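Local coordinates for protein L-isoleucine-4-hydroxylase (PDB 6LNH) that hydroxylates free L-isoleucine to (4S)-4-hydroxy-L-isoleucine, using ferrous iron, ascorbate, molecular oxygen and 2-oxoglutarate, at residues 70-76 with 146-152; 176-182 with 239-245; 188-194 with 224-230. All coordinates share one frame; numbering follows the deposited sequence.

In the fold
The three contacts illustrate how the double-stranded beta-helix of a 2-oxoglutarate dioxygenase divides its work between two sheets. Contacts 1 and 2 belong to the same large antiparallel sheet. Their centres lie about 9 Å apart, and strands 145-156 and 236-247 are adjacent, joined by probable hydrogen bonds from H150 N to L242 O and from I240 N to V152 O. Contact 2 lies at the centre of the chain and is largely aliphatic and aromatic. Contact 1, further out, mixes in arginines, histidine and tyrosine. Contact 3 pairs two of the three strands of the smaller sheet, is interrupted by glycines and proline, and meets a second subunit; it touches contact 2 through L179 and N193.

Contact 1 (70-76 with 146-152); sequences RSYSRYI and IIGLHQV
The rings of Y72 and H150 form an offset stack across two antiparallel strands of the larger sheet in the double-stranded beta-helix, the core fold of this dioxygenase family, with centroids 4.5 Å apart, planes 17° from parallel and Y72 CD1 over the imidazole near its rim. This is the close-packed part of the contact. The tyrosine reaches its partner because CG is anti to the backbone N (chi1 170°), which lays the ring over the neighbouring strand and brings CE1 to 4.0 Å from G148 CA; the missing side chain of G148 lets the ring lie close there. Y92 meets both rings and adds to this aromatic cluster, and the H150 side chain lies about 8 Å from that of the iron ligand D172. Six backbone hydrogen bonds, in the pairs S71/Q151, S73/L149 and Y75/I147, fix the register.

On the opposite face, helices 114-117 and 120-134 cover L149, and L149 CD1 meets the edge of the Y75 ring, 4.0 Å from CD2. The far end of the aromatic face is more open. R74 and I146 are both partly exposed, and they touch mainly through R74 CD, 3.6 Å from I146 CG2. Salt bridges to D87 and D91 hold the R74 guanidinium, while NH1 makes a weak hydrogen bond to Y72 OH, 3.3 Å away in the guanidinium plane.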
loop_
_atom_site.group_PDB
_atom_site.type_symbol
_atom_site.label_atom_id
_atom_site.label_comp_id
_atom_site.label_asym_id
_atom_site.label_seq_id
_atom_site.Cartn_x
_atom_site.Cartn_y
_atom_site.Cartn_z
ATOM N N ARG C 70 19.893 -0.671 -18.274
ATOM C CA ARG C 70 20.936 -1.181 -17.345
ATOM C C ARG C 70 22.342 -0.719 -17.746
ATOM O O ARG C 70 22.531 -0.285 -18.892
ATOM C CB ARG C 70 20.900 -2.711 -17.323
ATOM C CG ARG C 70 21.325 -3.355 -18.634
ATOM C CD ARG C 70 21.254 -4.868 -18.602
ATOM N NE ARG C 70 22.128 -5.444 -17.592
ATOM C CZ ARG C 70 21.810 -6.486 -16.835
ATOM N NH1 ARG C 70 20.633 -7.069 -16.973
ATOM N NH2 ARG C 70 22.666 -6.940 -15.940
ATOM N N SER C 71 23.275 -0.831 -16.795
ATOM C CA SER C 71 24.685 -0.509 -16.937
ATOM C C SER C 71 25.472 -1.581 -16.203
ATOM O O SER C 71 24.979 -2.176 -15.240
ATOM C CB SER C 71 25.026 0.876 -16.370
ATOM O OG SER C 71 24.568 1.909 -17.222
ATOM N N TYR C 72 26.689 -1.841 -16.668
ATOM C CA TYR C 72 27.480 -2.924 -16.108
ATOM C C TYR C 72 28.937 -2.504 -15.996
ATOM O O TYR C 72 29.487 -1.881 -16.908
ATOM C CB TYR C 72 27.335 -4.183 -16.977
ATOM C CG TYR C 72 28.272 -5.331 -16.664
ATOM C CD1 TYR C 72 28.270 -5.939 -15.417
ATOM C CD2 TYR C 72 29.124 -5.840 -17.638
ATOM C CE1 TYR C 72 29.110 -7.005 -15.140
ATOM C CE2 TYR C 72 29.966 -6.903 -17.372
ATOM C CZ TYR C 72 29.956 -7.481 -16.120
ATOM O OH TYR C 72 30.793 -8.540 -15.850
ATOM N N SER C 73 29.549 -2.856 -14.868
ATOM C CA SER C 73 30.982 -2.712 -14.666
ATOM C C SER C 73 31.417 -3.816 -13.716
ATOM O O SER C 73 30.610 -4.355 -12.953
ATOM C CB SER C 73 31.346 -1.332 -14.104
ATOM O OG SER C 73 31.113 -0.312 -15.060
ATOM N N ARG C 74 32.703 -4.150 -13.763
ATOM C CA ARG C 74 33.213 -5.259 -12.974
ATOM C C ARG C 74 34.616 -4.954 -12.474
ATOM O O ARG C 74 35.366 -4.192 -13.091
ATOM C CB ARG C 74 33.216 -6.567 -13.779
ATOM C CG ARG C 74 33.923 -6.477 -15.116
ATOM C CD ARG C 74 34.107 -7.858 -15.718
ATOM N NE ARG C 74 34.854 -7.822 -16.970
ATOM C CZ ARG C 74 34.318 -8.047 -18.165
ATOM N NH1 ARG C 74 33.029 -8.337 -18.273
ATOM N NH2 ARG C 74 35.075 -7.995 -19.252
ATOM N N TYR C 75 34.961 -5.568 -11.348
ATOM C CA TYR C 75 36.304 -5.532 -10.796
ATOM C C TYR C 75 36.945 -6.904 -10.959
ATOM O O TYR C 75 36.256 -7.928 -11.006
ATOM C CB TYR C 75 36.291 -5.142 -9.315
ATOM C CG TYR C 75 35.808 -3.734 -9.050
ATOM C CD1 TYR C 75 36.673 -2.652 -9.151
ATOM C CD2 TYR C 75 34.489 -3.487 -8.692
ATOM C CE1 TYR C 75 36.238 -1.363 -8.907
ATOM C CE2 TYR C 75 34.044 -2.200 -8.446
ATOM C CZ TYR C 75 34.924 -1.143 -8.553
ATOM O OH TYR C 75 34.485 0.138 -8.310
ATOM N N ILE C 76 38.271 -6.920 -11.041
ATOM C CA ILE C 76 39.045 -8.156 -11.092
ATOM C C ILE C 76 39.860 -8.258 -9.813
ATOM O O ILE C 76 40.551 -7.306 -9.431
ATOM C CB ILE C 76 39.963 -8.202 -12.327
ATOM C CG1 ILE C 76 39.165 -7.954 -13.607
ATOM C CG2 ILE C 76 40.691 -9.538 -12.400
ATOM C CD1 ILE C 76 40.032 -7.649 -14.815
ATOM N N ILE C 146 35.861 -12.366 -10.727
ATOM C CA ILE C 146 35.170 -11.221 -11.313
ATOM C C ILE C 146 34.063 -10.792 -10.356
ATOM O O ILE C 146 33.180 -11.590 -10.023
ATOM C CB ILE C 146 34.599 -11.561 -12.699
ATOM C CG1 ILE C 146 35.721 -11.944 -13.663
ATOM C CG2 ILE C 146 33.783 -10.397 -13.236
ATOM C CD1 ILE C 146 36.786 -10.871 -13.820
ATOM N N ILE C 147 34.107 -9.542 -9.899
ATOM C CA ILE C 147 33.050 -8.965 -9.073
ATOM C C ILE C 147 32.229 -8.054 -9.980
ATOM O O ILE C 147 32.643 -6.935 -10.294
ATOM C CB ILE C 147 33.610 -8.212 -7.863
ATOM C CG1 ILE C 147 34.356 -9.174 -6.940
ATOM C CG2 ILE C 147 32.483 -7.520 -7.101
ATOM C CD1 ILE C 147 35.033 -8.493 -5.771
ATOM N N GLY C 148 31.057 -8.527 -10.401
ATOM C CA GLY C 148 30.227 -7.780 -11.331
ATOM C C GLY C 148 29.211 -6.891 -10.633
ATOM O O GLY C 148 28.635 -7.261 -9.612
ATOM N N LEU C 149 29.004 -5.707 -11.202
ATOM C CA LEU C 149 28.047 -4.732 -10.692
ATOM C C LEU C 149 27.048 -4.421 -11.795
ATOM O O LEU C 149 27.432 -3.935 -12.864
ATOM C CB LEU C 149 28.748 -3.456 -10.224
ATOM C CG LEU C 149 29.292 -3.452 -8.792
ATOM C CD1 LEU C 149 30.577 -4.261 -8.701
ATOM C CD2 LEU C 149 29.514 -2.026 -8.315
ATOM N N HIS C 150 25.772 -4.689 -11.533
ATOM C CA HIS C 150 24.708 -4.441 -12.497
ATOM C C HIS C 150 23.757 -3.398 -11.936
ATOM O O HIS C 150 23.101 -3.632 -10.915
ATOM C CB HIS C 150 23.952 -5.727 -12.831
ATOM C CG HIS C 150 24.776 -6.742 -13.558
ATOM N ND1 HIS C 150 24.849 -6.796 -14.934
ATOM C CD2 HIS C 150 25.557 -7.749 -13.102
ATOM C CE1 HIS C 150 25.635 -7.795 -15.293
ATOM N NE2 HIS C 150 26.080 -8.387 -14.200
ATOM N N GLN C 151 23.690 -2.253 -12.603
ATOM C CA GLN C 151 22.771 -1.175 -12.268
ATOM C C GLN C 151 21.583 -1.298 -13.216
ATOM O O GLN C 151 21.716 -1.038 -14.413
ATOM C CB GLN C 151 23.483 0.167 -12.423
ATOM C CG GLN C 151 22.878 1.353 -11.710
ATOM C CD GLN C 151 23.689 2.611 -11.961
ATOM O OE1 GLN C 151 24.621 2.605 -12.766
ATOM N NE2 GLN C 151 23.334 3.694 -11.285
ATOM N N VAL C 152 20.423 -1.682 -12.685
ATOM C CA VAL C 152 19.253 -1.978 -13.504
ATOM C C VAL C 152 18.074 -1.153 -13.018
ATOM O O VAL C 152 17.788 -1.106 -11.817
ATOM C CB VAL C 152 18.889 -3.474 -13.476
ATOM C CG1 VAL C 152 17.781 -3.768 -14.486
ATOM C CG2 VAL C 152 20.113 -4.332 -13.761
#

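Contact 2 (176-182 with 239-245)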
loop_
_atom_site.group_PDB
_atom_site.type_symbol
_atom_site.label_atom_id
_atom_site.label_comp_id
_atom_site.label_asym_id
_atom_site.label_seq_id
_atom_site.Cartn_x
_atom_site.Cartn_y
_atom_site.Cartn_z
ATOM N N VAL C 176 27.306 -16.675 -6.525
ATOM C CA VAL C 176 26.815 -15.808 -5.457
ATOM C C VAL C 176 26.397 -14.478 -6.067
ATOM O O VAL C 176 27.193 -13.830 -6.756
ATOM C CB VAL C 176 27.867 -15.582 -4.353
ATOM C CG1 VAL C 176 27.291 -14.707 -3.245
ATOM C CG2 VAL C 176 28.353 -16.905 -3.780
ATOM N N VAL C 177 25.154 -14.072 -5.807
ATOM C CA VAL C 177 24.591 -12.839 -6.345
ATOM C C VAL C 177 23.934 -12.065 -5.209
ATOM O O VAL C 177 23.162 -12.634 -4.431
ATOM C CB VAL C 177 23.573 -13.124 -7.468
ATOM C CG1 VAL C 177 22.768 -11.872 -7.802
ATOM C CG2 VAL C 177 24.281 -13.652 -8.704
ATOM N N PHE C 178 24.239 -10.771 -5.119
ATOM C CA PHE C 178 23.611 -9.870 -4.159
ATOM C C PHE C 178 22.620 -8.973 -4.895
ATOM O O PHE C 178 22.996 -8.284 -5.850
ATOM C CB PHE C 178 24.654 -9.019 -3.434
ATOM C CG PHE C 178 25.451 -9.770 -2.404
ATOM C CD1 PHE C 178 26.452 -10.650 -2.780
ATOM C CD2 PHE C 178 25.209 -9.578 -1.055
ATOM C CE1 PHE C 178 27.187 -11.337 -1.827
ATOM C CE2 PHE C 178 25.939 -10.260 -0.098
ATOM C CZ PHE C 178 26.928 -11.142 -0.486
ATOM N N LEU C 179 21.365 -8.980 -4.448
ATOM C CA LEU C 179 20.319 -8.107 -4.973
ATOM C C LEU C 179 20.048 -7.011 -3.946
ATOM O O LEU C 179 19.546 -7.292 -2.852
ATOM C CB LEU C 179 19.056 -8.913 -5.277
ATOM C CG LEU C 179 17.814 -8.176 -5.781
ATOM C CD1 LEU C 179 18.143 -7.413 -7.031
ATOM C CD2 LEU C 179 16.681 -9.153 -6.048
ATOM N N HIS C 180 20.377 -5.769 -4.293
ATOM C CA HIS C 180 20.125 -4.613 -3.438
ATOM C C HIS C 180 19.061 -3.739 -4.088
ATOM O O HIS C 180 19.266 -3.227 -5.194
ATOM C CB HIS C 180 21.403 -3.807 -3.200
ATOM C CG HIS C 180 22.565 -4.632 -2.742
ATOM N ND1 HIS C 180 22.721 -5.038 -1.434
ATOM C CD2 HIS C 180 23.630 -5.122 -3.417
ATOM C CE1 HIS C 180 23.830 -5.747 -1.324
ATOM N NE2 HIS C 180 24.401 -5.812 -2.513
ATOM N N LEU C 181 17.933 -3.568 -3.404
ATOM C CA LEU C 181 16.937 -2.601 -3.843
ATOM C C LEU C 181 17.456 -1.184 -3.632
ATOM O O LEU C 181 17.896 -0.830 -2.534
ATOM C CB LEU C 181 15.626 -2.808 -3.086
ATOM C CG LEU C 181 14.470 -1.875 -3.445
ATOM C CD1 LEU C 181 14.086 -2.019 -4.911
ATOM C CD2 LEU C 181 13.277 -2.147 -2.545
ATOM N N MET C 182 17.398 -0.369 -4.684
ATOM C CA MET C 182 17.798 1.030 -4.592
ATOM C C MET C 182 16.618 1.989 -4.521
ATOM O O MET C 182 16.683 2.988 -3.797
ATOM C CB MET C 182 18.686 1.397 -5.783
ATOM C CG MET C 182 19.980 0.604 -5.840
ATOM S SD MET C 182 21.026 0.863 -4.393
ATOM C CE MET C 182 21.495 2.571 -4.633
ATOM N N ASP C 239 14.463 0.228 -9.197
ATOM C CA ASP C 239 15.891 0.470 -9.339
ATOM C C ASP C 239 16.627 -0.576 -8.516
ATOM O O ASP C 239 16.398 -0.698 -7.309
ATOM C CB ASP C 239 16.252 1.883 -8.884
ATOM C CG ASP C 239 15.623 2.951 -9.761
ATOM O OD1 ASP C 239 15.356 2.662 -10.946
ATOM O OD2 ASP C 239 15.400 4.076 -9.269
ATOM N N ILE C 240 17.511 -1.317 -9.170
ATOM C CA ILE C 240 18.176 -2.452 -8.554
ATOM C C ILE C 240 19.681 -2.316 -8.727
ATOM O O ILE C 240 20.163 -1.709 -9.689
ATOM C CB ILE C 240 17.633 -3.760 -9.194
ATOM C CG1 ILE C 240 16.293 -4.156 -8.565
ATOM C CG2 ILE C 240 18.661 -4.888 -9.219
ATOM C CD1 ILE C 240 16.340 -4.300 -7.076
ATOM N N LEU C 241 20.426 -2.898 -7.788
ATOM C CA LEU C 241 21.866 -3.075 -7.918
ATOM C C LEU C 241 22.191 -4.537 -7.661
ATOM O O LEU C 241 21.865 -5.067 -6.595
ATOM C CB LEU C 241 22.635 -2.179 -6.942
ATOM C CG LEU C 241 24.153 -2.364 -6.998
ATOM C CD1 LEU C 241 24.719 -1.827 -8.307
ATOM C CD2 LEU C 241 24.830 -1.712 -5.802
ATOM N N LEU C 242 22.843 -5.180 -8.624
ATOM C CA LEU C 242 23.316 -6.549 -8.472
ATOM C C LEU C 242 24.830 -6.550 -8.306
ATOM O O LEU C 242 25.541 -5.885 -9.066
ATOM C CB LEU C 242 22.926 -7.412 -9.674
ATOM C CG LEU C 242 21.453 -7.710 -9.954
ATOM C CD1 LEU C 242 21.298 -8.268 -11.362
ATOM C CD2 LEU C 242 20.905 -8.691 -8.933
ATOM N N VAL C 243 25.315 -7.292 -7.315
ATOM C CA VAL C 243 26.743 -7.508 -7.112
ATOM C C VAL C 243 26.974 -9.012 -7.175
ATOM O O VAL C 243 26.564 -9.749 -6.269
ATOM C CB VAL C 243 27.242 -6.916 -5.788
ATOM C CG1 VAL C 243 28.754 -7.049 -5.694
ATOM C CG2 VAL C 243 26.830 -5.454 -5.671
ATOM N N THR C 244 27.628 -9.466 -8.241
ATOM C CA THR C 244 27.826 -10.882 -8.515
ATOM C C THR C 244 29.293 -11.266 -8.379
ATOM O O THR C 244 30.193 -10.458 -8.628
ATOM C CB THR C 244 27.330 -11.240 -9.918
ATOM O OG1 THR C 244 28.246 -10.728 -10.893
ATOM C CG2 THR C 244 25.952 -10.641 -10.161
ATOM N N PHE C 245 29.524 -12.511 -7.962
ATOM C CA PHE C 245 30.864 -13.067 -7.813
ATOM C C PHE C 245 30.983 -14.321 -8.669
ATOM O O PHE C 245 30.266 -15.302 -8.442
ATOM C CB PHE C 245 31.160 -13.363 -6.340
ATOM C CG PHE C 245 31.108 -12.141 -5.464
ATOM C CD1 PHE C 245 29.894 -11.579 -5.097
ATOM C CD2 PHE C 245 32.276 -11.536 -5.032
ATOM C CE1 PHE C 245 29.844 -10.448 -4.311
ATOM C CE2 PHE C 245 32.231 -10.405 -4.243
ATOM C CZ PHE C 245 31.014 -9.861 -3.882
#
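H180 and L241 exchange two backbone hydrogen bonds between adjacent antiparallel strands in the larger sheet of the double-stranded beta-helix: H180 N reaches L241 O at 2.8 Å, and L241 N returns to H180 O. F178 and V243 do the same. At the ends, F245 N donates a hydrogen bond to V176 O, and M182 N one to D239 O, so the ladder runs the full length. The intervening residues turn outward: V177 and L179 bond to F217 and L215 of strand 214-218, and on the other side L242 and I240 probably pair with H150 and V152 of strand 145-156. I240 O also accepts a hydrogen bond from Y56 OH.

Both nitrogens of the H180 ring are hydrogen-bonded, ND1 to T214 and NE2 to D129, which fixes its rotation and leaves its edge against V243 CG2, 3.9 Å from CD2. D239 forms a salt bridge with R153.

The rest is hydrocarbon. A chi1 of 177° swings L179 CG away from the backbone N and brings CD1 against both I240 CG2 (3.4 Å) and L242 CD2 (3.6 Å). F178 and F245 meet rim to rim, planes 65° apart, with CD1 of F178 3.7 Å from CE1 of F245. The V177, L179 and L242 face turns toward the metal, with the L242 side chain about 6 Å from the bound iron. The carboxylate of D129 at NE2 could favour a protonated H180.

Contact 3 (188-194 with 224-230)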
loop_
_atom_site.group_PDB
_atom_site.type_symbol
_atom_site.label_atom_id
_atom_site.label_comp_id
_atom_site.label_asym_id
_atom_site.label_seq_id
_atom_site.Cartn_x
_atom_site.Cartn_y
_atom_site.Cartn_z
ATOM N N ALA C 188 4.351 1.421 -8.512
ATOM C CA ALA C 188 4.754 0.114 -9.002
ATOM C C ALA C 188 4.071 -1.005 -8.225
ATOM O O ALA C 188 3.838 -0.905 -7.017
ATOM C CB ALA C 188 6.273 -0.045 -8.915
ATOM N N ILE C 189 3.745 -2.078 -8.942
ATOM C CA ILE C 189 3.200 -3.299 -8.364
ATOM C C ILE C 189 4.027 -4.471 -8.875
ATOM O O ILE C 189 4.542 -4.448 -9.997
ATOM C CB ILE C 189 1.706 -3.491 -8.710
ATOM C CG1 ILE C 189 0.959 -2.157 -8.614
ATOM C CG2 ILE C 189 1.068 -4.520 -7.790
ATOM C CD1 ILE C 189 -0.553 -2.289 -8.610
ATOM N N GLY C 190 4.149 -5.500 -8.046
ATOM C CA GLY C 190 4.948 -6.650 -8.414
ATOM C C GLY C 190 6.409 -6.476 -8.044
ATOM O O GLY C 190 6.777 -5.712 -7.146
ATOM N N GLY C 191 7.256 -7.209 -8.759
ATOM C CA GLY C 191 8.672 -7.220 -8.441
ATOM C C GLY C 191 9.009 -7.952 -7.163
ATOM O O GLY C 191 10.009 -7.627 -6.514
ATOM N N ASP C 192 8.195 -8.933 -6.783
ATOM C CA ASP C 192 8.468 -9.753 -5.614
ATOM C C ASP C 192 9.426 -10.885 -5.967
ATOM O O ASP C 192 9.440 -11.386 -7.095
ATOM C CB ASP C 192 7.172 -10.337 -5.051
ATOM C CG ASP C 192 6.032 -9.335 -5.037
ATOM O OD1 ASP C 192 6.230 -8.208 -4.531
ATOM O OD2 ASP C 192 4.937 -9.676 -5.530
ATOM N N ASN C 193 10.233 -11.282 -4.990
ATOM C CA ASN C 193 11.225 -12.331 -5.172
ATOM C C ASN C 193 10.695 -13.648 -4.624
ATOM O O ASN C 193 10.131 -13.688 -3.525
ATOM C CB ASN C 193 12.538 -11.954 -4.486
ATOM C CG ASN C 193 13.160 -10.703 -5.072
ATOM O OD1 ASN C 193 13.041 -9.615 -4.509
ATOM N ND2 ASN C 193 13.823 -10.850 -6.215
ATOM N N LEU C 194 10.869 -14.717 -5.394
ATOM C CA LEU C 194 10.424 -16.052 -5.022
ATOM C C LEU C 194 11.626 -16.971 -4.868
ATOM O O LEU C 194 12.593 -16.872 -5.628
ATOM C CB LEU C 194 9.465 -16.625 -6.065
ATOM C CG LEU C 194 8.297 -15.715 -6.437
ATOM C CD1 LEU C 194 7.445 -16.361 -7.506
ATOM C CD2 LEU C 194 7.461 -15.388 -5.210
ATOM N N ALA C 224 13.153 -16.291 -8.654
ATOM C CA ALA C 224 12.513 -15.538 -9.717
ATOM C C ALA C 224 12.115 -14.189 -9.146
ATOM O O ALA C 224 12.052 -14.005 -7.928
ATOM C CB ALA C 224 11.294 -16.274 -10.285
ATOM N N VAL C 225 11.842 -13.250 -10.039
ATOM C CA VAL C 225 11.264 -11.969 -9.661
ATOM C C VAL C 225 9.983 -11.784 -10.465
ATOM O O VAL C 225 9.987 -11.887 -11.698
ATOM C CB VAL C 225 12.252 -10.802 -9.849
ATOM C CG1 VAL C 225 12.687 -10.643 -11.300
ATOM C CG2 VAL C 225 11.657 -9.512 -9.305
ATOM N N THR C 226 8.885 -11.562 -9.753
ATOM C CA THR C 226 7.584 -11.351 -10.363
ATOM C C THR C 226 7.624 -10.136 -11.293
ATOM O O THR C 226 8.391 -9.196 -11.063
ATOM C CB THR C 226 6.551 -11.189 -9.238
ATOM O OG1 THR C 226 6.302 -12.467 -8.634
ATOM C CG2 THR C 226 5.241 -10.563 -9.700
ATOM N N PRO C 227 6.836 -10.144 -12.375
ATOM C CA PRO C 227 6.811 -8.988 -13.279
ATOM C C PRO C 227 6.440 -7.704 -12.550
ATOM O O PRO C 227 5.791 -7.710 -11.504
ATOM C CB PRO C 227 5.744 -9.368 -14.314
ATOM C CG PRO C 227 5.730 -10.856 -14.293
ATOM C CD PRO C 227 5.964 -11.230 -12.861
ATOM N N LEU C 228 6.871 -6.586 -13.125
ATOM C CA LEU C 228 6.589 -5.263 -12.584
ATOM C C LEU C 228 5.465 -4.616 -13.382
ATOM O O LEU C 228 5.517 -4.579 -14.616
ATOM C CB LEU C 228 7.838 -4.381 -12.624
ATOM C CG LEU C 228 7.755 -3.081 -11.826
ATOM C CD1 LEU C 228 7.794 -3.372 -10.335
ATOM C CD2 LEU C 228 8.873 -2.128 -12.219
ATOM N N GLY C 229 4.450 -4.116 -12.678
ATOM C CA GLY C 229 3.311 -3.493 -13.317
ATOM C C GLY C 229 2.945 -2.180 -12.655
ATOM O O GLY C 229 3.528 -1.776 -11.645
ATOM N N THR C 230 1.958 -1.522 -13.258
ATOM C CA THR C 230 1.316 -0.347 -12.692
ATOM C C THR C 230 -0.078 -0.253 -13.291
ATOM O O THR C 230 -0.267 -0.533 -14.480
ATOM C CB THR C 230 2.124 0.933 -12.972
ATOM O OG1 THR C 230 1.509 2.053 -12.320
ATOM C CG2 THR C 230 2.212 1.204 -14.470
#
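A188 begins the contact by laying its CB against L228 CD1, 3.9 Å away, at the edge of the smaller sheet of the double-stranded beta-helix. I189 follows as a regular antiparallel, hydrogen-bonded partner of G229: I189 N reaches G229 O and G229 N returns to I189 O, both at 2.7 Å. The side chain of L228, its CG turned far from the backbone N by a chi1 of -168°, also brings CD1 to 3.4 Å from I189 O.

G190 still pairs with L228, as a non-hydrogen-bonded pair; the regular ladder is interrupted just after it, at G191. The backbone angles of G190, phi 87° and psi -156°, call for glycine, because a side chain would be jammed against I189 O and would also collide with P227 O. G191, also at positive phi, turns its N-H between two acceptors. The bond to P227 O is 3.2 Å long, its donor standing above the carbonyl plane; the one to T226 O is weak. V225 CG2 packs close to the carbonyl carbon of G191, 3.7 Å away. The chain then regains the sheet, as D192 O accepts a short bond from T226 N, at 2.7 Å. T226 OG1 is buried here with no polar partner in the model.

N193 lies alongside V225, both side chains pointing the same way, with ND2 4.0 Å from V225 CB. L194 and A224, the residue next to the iron ligand H223, exchange two backbone hydrogen bonds, L194 N to A224 O and A224 N to L194 O.

A second subunit also packs here: its T226 meets T226 and its P227 meets L194. Strand 189-196 is the middle strand of the three, flanked by 204-206 and 222-229; F205 covers D192 and L194, while R238 of strand 236-247 packs on N193, V225 and L228.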